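Long-range contacts in alkaline serine protease AL20 (Nesterenkonia abyssinica, PDB 3CP7), which probably hydrolyses peptide bonds in proteins as a secreted, trypsin-like serine protease that works under alkaline conditions: residues H8-V12 / A127-P131; Y130-F136 / N163-S168. All blocks are in the same frame, centred on the assembly; numbering follows the deposited sequence.

Contact 1. Residues H8-V12 / A127-P131; sequences HIGKV and AYGYP
Tyr-128 meets Ile-9 at the start of the contact: CD1 of Ile-9 lies 3.9 Å from CB of Tyr-128 and about as far from its CG. The isoleucine reaches it with an extended chain, CD1 anti to CA (chi2 176°), so that the tip of its longer branch does the touching. The tyrosine CB faces strand 9-16, but the phenol then leads away from it, toward Ser-143, His-145 and Thr-179. Further along, Tyr-130 supplies the largest share of the interface. Its CG is anti to its own carbonyl carbon, and the ring stands up against the Ile-9 to Lys-11 backbone. CE1 of Tyr-130 comes to 3.4 Å from C of Gly-10. CB of Lys-11 sits over one face of the Tyr-130 ring, 4.0 Å from the centroid and 15° off the normal, a CH-pi contact; the lysine chain runs extended to CE and then bends, bringing NZ to the carbonyl of Gly-138, its hydrogen-bond partner. At the far end of the ring, a water bridges OH of Tyr-130 (3.1 Å) and O of Ile-9 (3.0 Å). The same hydroxyl is hydrogen-bonded to the carbonyl of Tyr-61, which further fixes the phenol. The touching parts, 9-11 and 128-130, run 22° apart yet share no direct hydrogen bond, because the strands belong to different sheets: 9-16 to the first barrel and 124-129 to the second. Such side-chain packing between two six-stranded antiparallel sheets is characteristic of the double beta-barrel fold of chymotrypsin-like proteases.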
loop_
_atom_site.group_PDB
_atom_site.type_symbol
_atom_site.label_atom_id
_atom_site.label_comp_id
_atom_site.label_asym_id
_atom_site.label_seq_id
_atom_site.Cartn_x
_atom_site.Cartn_y
_atom_site.Cartn_z
ATOM N N HIS A 8 21.662 -3.389 11.987
ATOM C CA HIS A 8 20.479 -3.414 11.140
ATOM C C HIS A 8 19.195 -3.368 11.969
ATOM O O HIS A 8 18.173 -2.911 11.472
ATOM C CB HIS A 8 20.489 -4.630 10.209
ATOM C CG HIS A 8 20.837 -5.923 10.884
ATOM N ND1 HIS A 8 19.882 -6.784 11.380
ATOM C CD2 HIS A 8 22.033 -6.512 11.130
ATOM C CE1 HIS A 8 20.473 -7.849 11.899
ATOM N NE2 HIS A 8 21.782 -7.711 11.753
ATOM N N ILE A 9 19.255 -3.829 13.221
ATOM C CA ILE A 9 18.088 -3.752 14.117
ATOM C C ILE A 9 18.086 -2.375 14.784
ATOM O O ILE A 9 19.144 -1.879 15.184
ATOM C CB ILE A 9 18.111 -4.844 15.213
ATOM C CG1 ILE A 9 18.471 -6.214 14.627
ATOM C CG2 ILE A 9 16.748 -4.894 15.905
ATOM C CD1 ILE A 9 18.604 -7.321 15.666
ATOM N N GLY A 10 16.918 -1.761 14.927
ATOM C CA GLY A 10 16.871 -0.429 15.517
ATOM C C GLY A 10 15.552 -0.116 16.175
ATOM O O GLY A 10 14.595 -0.897 16.081
ATOM N N LYS A 11 15.519 1.044 16.829
ATOM C CA LYS A 11 14.351 1.507 17.570
ATOM C C LYS A 11 13.565 2.462 16.673
ATOM O O LYS A 11 14.162 3.164 15.842
ATOM C CB LYS A 11 14.798 2.198 18.861
ATOM C CG LYS A 11 13.668 2.657 19.772
ATOM C CD LYS A 11 14.239 3.276 21.023
ATOM C CE LYS A 11 13.161 3.791 21.952
ATOM N NZ LYS A 11 12.466 2.724 22.714
ATOM N N VAL A 12 12.238 2.469 16.825
ATOM C CA VAL A 12 11.362 3.341 16.047
ATOM C C VAL A 12 10.662 4.315 17.000
ATOM O O VAL A 12 10.236 3.918 18.090
ATOM C CB VAL A 12 10.305 2.508 15.278
ATOM C CG1 VAL A 12 9.220 3.390 14.711
ATOM C CG2 VAL A 12 10.957 1.716 14.151
ATOM N N ALA A 127 13.921 -13.632 18.054
ATOM C CA ALA A 127 13.188 -12.372 17.851
ATOM C C ALA A 127 13.820 -11.274 18.688
ATOM O O ALA A 127 14.276 -11.524 19.801
ATOM C CB ALA A 127 11.726 -12.541 18.218
ATOM N N TYR A 128 13.846 -10.058 18.153
ATOM C CA TYR A 128 14.546 -8.940 18.781
ATOM C C TYR A 128 13.666 -7.713 18.839
ATOM O O TYR A 128 12.779 -7.537 18.003
ATOM C CB TYR A 128 15.847 -8.627 18.017
ATOM C CG TYR A 128 16.831 -9.755 18.154
ATOM C CD1 TYR A 128 16.767 -10.859 17.312
ATOM C CD2 TYR A 128 17.807 -9.734 19.150
ATOM C CE1 TYR A 128 17.648 -11.928 17.456
ATOM C CE2 TYR A 128 18.699 -10.799 19.298
ATOM C CZ TYR A 128 18.598 -11.888 18.460
ATOM O OH TYR A 128 19.464 -12.948 18.580
ATOM N N GLY A 129 13.921 -6.848 19.809
ATOM C CA GLY A 129 13.219 -5.578 19.846
ATOM C C GLY A 129 13.674 -4.694 20.976
ATOM O O GLY A 129 14.575 -5.068 21.749
ATOM N N TYR A 130 13.041 -3.528 21.062
ATOM C CA TYR A 130 13.300 -2.534 22.090
ATOM C C TYR A 130 12.078 -2.376 23.000
ATOM O O TYR A 130 11.385 -1.355 22.945
ATOM C CB TYR A 130 13.675 -1.202 21.450
ATOM C CG TYR A 130 15.065 -1.206 20.862
ATOM C CD1 TYR A 130 15.305 -1.698 19.572
ATOM C CD2 TYR A 130 16.147 -0.744 21.605
ATOM C CE1 TYR A 130 16.579 -1.713 19.032
ATOM C CE2 TYR A 130 17.435 -0.758 21.076
ATOM C CZ TYR A 130 17.642 -1.235 19.786
ATOM O OH TYR A 130 18.907 -1.247 19.246
ATOM N N PRO A 131 11.834 -3.373 23.865
ATOM C CA PRO A 131 10.666 -3.270 24.746
ATOM C C PRO A 131 10.816 -2.062 25.673
ATOM O O PRO A 131 11.924 -1.772 26.145
ATOM C CB PRO A 131 10.702 -4.581 25.540
ATOM C CG PRO A 131 12.133 -5.024 25.478
ATOM C CD PRO A 131 12.611 -4.601 24.115
HETATM O O HOH W 1 20.559 -3.134 17.450
#

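Contact 2. Residues Y130-F136 / N163-S168; sequences YPAAAPF and NMTGGS. With FMT (formic acid), chain C.
Pro-131 packs closely on the 163-168 loop: its CB is 3.4 Å from OG1 of Thr-165, and its CD touches SD of Met-164, whose chain crosses the ring obliquely. O of Gly-166 accepts a hydrogen bond from N of Ala-132 (2.7 Å, 158° at the hydrogen) and a weak one from N of Ala-133. Thr-165 turns OG1 between its own N and carbonyl carbon (chi1 58°), from where it donates to O of Ala-133 at 2.8 Å; N of Phe-136 reaches that oxygen from the opposite face of its plane. The Phe-136 ring has CG of Pro-131 over one face and OG1 of Thr-165 at its edge, 3.5 Å from CD2. In the type II turn 165-168, Gly-167 N donates at 2.7 Å to O2 of a formic acid molecule, probably from the crystallisation liquor, which also bonds Ser-169 and His-41 of a probable Ser-His-Asp triad. Toward solvent the fit is looser: the exposed Asn-163 amide stands 77° to the Phe-136 ring, and Ala-134 barely takes part. Segment 130-136 follows strand 124-129 and precedes 142-150, segment 163-168 runs between 158-161 and 172-175, and His-142 of strand 142-150 meets Pro-131, Met-164 and Phe-136.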
loop_
_atom_site.group_PDB
_atom_site.type_symbol
_atom_site.label_atom_id
_atom_site.label_comp_id
_atom_site.label_asym_id
_atom_site.label_seq_id
_atom_site.Cartn_x
_atom_site.Cartn_y
_atom_site.Cartn_z
ATOM N N TYR A 130 13.041 -3.528 21.062
ATOM C CA TYR A 130 13.300 -2.534 22.090
ATOM C C TYR A 130 12.078 -2.376 23.000
ATOM O O TYR A 130 11.385 -1.355 22.945
ATOM C CB TYR A 130 13.675 -1.202 21.450
ATOM C CG TYR A 130 15.065 -1.206 20.862
ATOM C CD1 TYR A 130 15.305 -1.698 19.572
ATOM C CD2 TYR A 130 16.147 -0.744 21.605
ATOM C CE1 TYR A 130 16.579 -1.713 19.032
ATOM C CE2 TYR A 130 17.435 -0.758 21.076
ATOM C CZ TYR A 130 17.642 -1.235 19.786
ATOM O OH TYR A 130 18.907 -1.247 19.246
ATOM N N PRO A 131 11.834 -3.373 23.865
ATOM C CA PRO A 131 10.666 -3.270 24.746
ATOM C C PRO A 131 10.816 -2.062 25.673
ATOM O O PRO A 131 11.924 -1.772 26.145
ATOM C CB PRO A 131 10.702 -4.581 25.540
ATOM C CG PRO A 131 12.133 -5.024 25.478
ATOM C CD PRO A 131 12.611 -4.601 24.115
ATOM N N ALA A 132 9.710 -1.363 25.917
ATOM C CA ALA A 132 9.752 -0.086 26.617
ATOM C C ALA A 132 8.908 -0.038 27.888
ATOM O O ALA A 132 9.007 0.919 28.652
ATOM C CB ALA A 132 9.375 1.056 25.667
ATOM N N ALA A 133 8.086 -1.053 28.111
ATOM C CA ALA A 133 7.296 -1.122 29.344
ATOM C C ALA A 133 7.979 -2.021 30.366
ATOM O O ALA A 133 8.665 -2.975 30.002
ATOM C CB ALA A 133 5.892 -1.615 29.044
ATOM N N ALA A 134 7.782 -1.711 31.649
ATOM C CA ALA A 134 8.367 -2.484 32.753
ATOM C C ALA A 134 8.259 -4.003 32.544
ATOM O O ALA A 134 7.197 -4.495 32.147
ATOM C CB ALA A 134 7.708 -2.085 34.082
ATOM N N PRO A 135 9.337 -4.758 32.835
ATOM C CA PRO A 135 10.620 -4.400 33.451
ATOM C C PRO A 135 11.689 -3.982 32.435
ATOM O O PRO A 135 12.891 -4.230 32.648
ATOM C CB PRO A 135 11.035 -5.709 34.108
ATOM C CG PRO A 135 10.552 -6.752 33.140
ATOM C CD PRO A 135 9.290 -6.200 32.515
ATOM N N PHE A 136 11.251 -3.392 31.325
ATOM C CA PHE A 136 12.168 -2.877 30.320
ATOM C C PHE A 136 12.064 -1.358 30.278
ATOM O O PHE A 136 11.098 -0.786 30.778
ATOM C CB PHE A 136 11.878 -3.519 28.961
ATOM C CG PHE A 136 11.973 -5.028 28.971
ATOM C CD1 PHE A 136 13.209 -5.663 29.017
ATOM C CD2 PHE A 136 10.823 -5.816 28.947
ATOM C CE1 PHE A 136 13.297 -7.052 29.030
ATOM C CE2 PHE A 136 10.905 -7.203 28.961
ATOM C CZ PHE A 136 12.143 -7.822 28.994
ATOM N N ASN A 163 9.024 -12.723 26.496
ATOM C CA ASN A 163 8.587 -11.840 27.571
ATOM C C ASN A 163 8.639 -10.348 27.220
ATOM O O ASN A 163 8.390 -9.515 28.076
ATOM C CB ASN A 163 9.382 -12.126 28.862
ATOM C CG ASN A 163 10.838 -11.722 28.747
ATOM O OD1 ASN A 163 11.315 -11.368 27.673
ATOM N ND2 ASN A 163 11.556 -11.781 29.865
ATOM N N MET A 164 8.951 -10.012 25.961
ATOM C CA MET A 164 9.080 -8.602 25.585
ATOM C C MET A 164 7.737 -7.874 25.588
ATOM O O MET A 164 6.710 -8.458 25.241
ATOM C CB MET A 164 9.772 -8.435 24.227
ATOM C CG MET A 164 11.243 -8.822 24.258
ATOM S SD MET A 164 12.178 -8.293 22.798
ATOM C CE MET A 164 11.580 -9.428 21.532
ATOM N N THR A 165 7.793 -6.594 25.954
ATOM C CA THR A 165 6.627 -5.751 26.214
ATOM C C THR A 165 6.445 -4.705 25.106
ATOM O O THR A 165 7.216 -4.673 24.141
ATOM C CB THR A 165 6.780 -5.027 27.588
ATOM O OG1 THR A 165 7.989 -4.247 27.575
ATOM C CG2 THR A 165 6.822 -6.020 28.745
ATOM N N GLY A 166 5.444 -3.839 25.250
ATOM C CA GLY A 166 5.170 -2.777 24.277
ATOM C C GLY A 166 6.442 -2.017 23.948
ATOM O O GLY A 166 7.235 -1.722 24.839
ATOM N N GLY A 167 6.627 -1.720 22.659
ATOM C CA GLY A 167 7.848 -1.114 22.132
ATOM C C GLY A 167 8.611 -2.125 21.298
ATOM O O GLY A 167 9.377 -1.745 20.400
ATOM N N SER A 168 8.432 -3.408 21.602
ATOM C CA SER A 168 9.096 -4.473 20.848
ATOM C C SER A 168 8.418 -4.744 19.504
ATOM O O SER A 168 9.021 -5.366 18.618
ATOM C CB SER A 168 9.209 -5.769 21.672
ATOM O OG SER A 168 7.922 -6.290 21.993
HETATM C C FMT C . 4.143 -1.519 20.470
HETATM O O1 FMT C . 3.183 -1.568 19.683
HETATM O O2 FMT C . 4.782 -2.518 20.808
#

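In the fold
Contact 1 is wholly buried near the middle of the chain and joins the two barrels; contact 2 lies farther out, partly exposed, and joins two loops of the second barrel. Both include Tyr-130 and Pro-131, but only Tyr-130 touches in both: as the chain leaves strand 124-129 it turns its ring to the first barrel, and Pro-131 packs against the 163-168 loop. The chemistry follows the place. Between the barrels it is apolar and aromatic packing with one bridging water, whereas the loops are tied by direct backbone and hydroxyl hydrogen bonds. Met-164 links the two, its SD packing 3.7 Å from N of Gly-129, and Ser-24 of strand 19-27 bonds both Tyr-130 N and Gly-167 O.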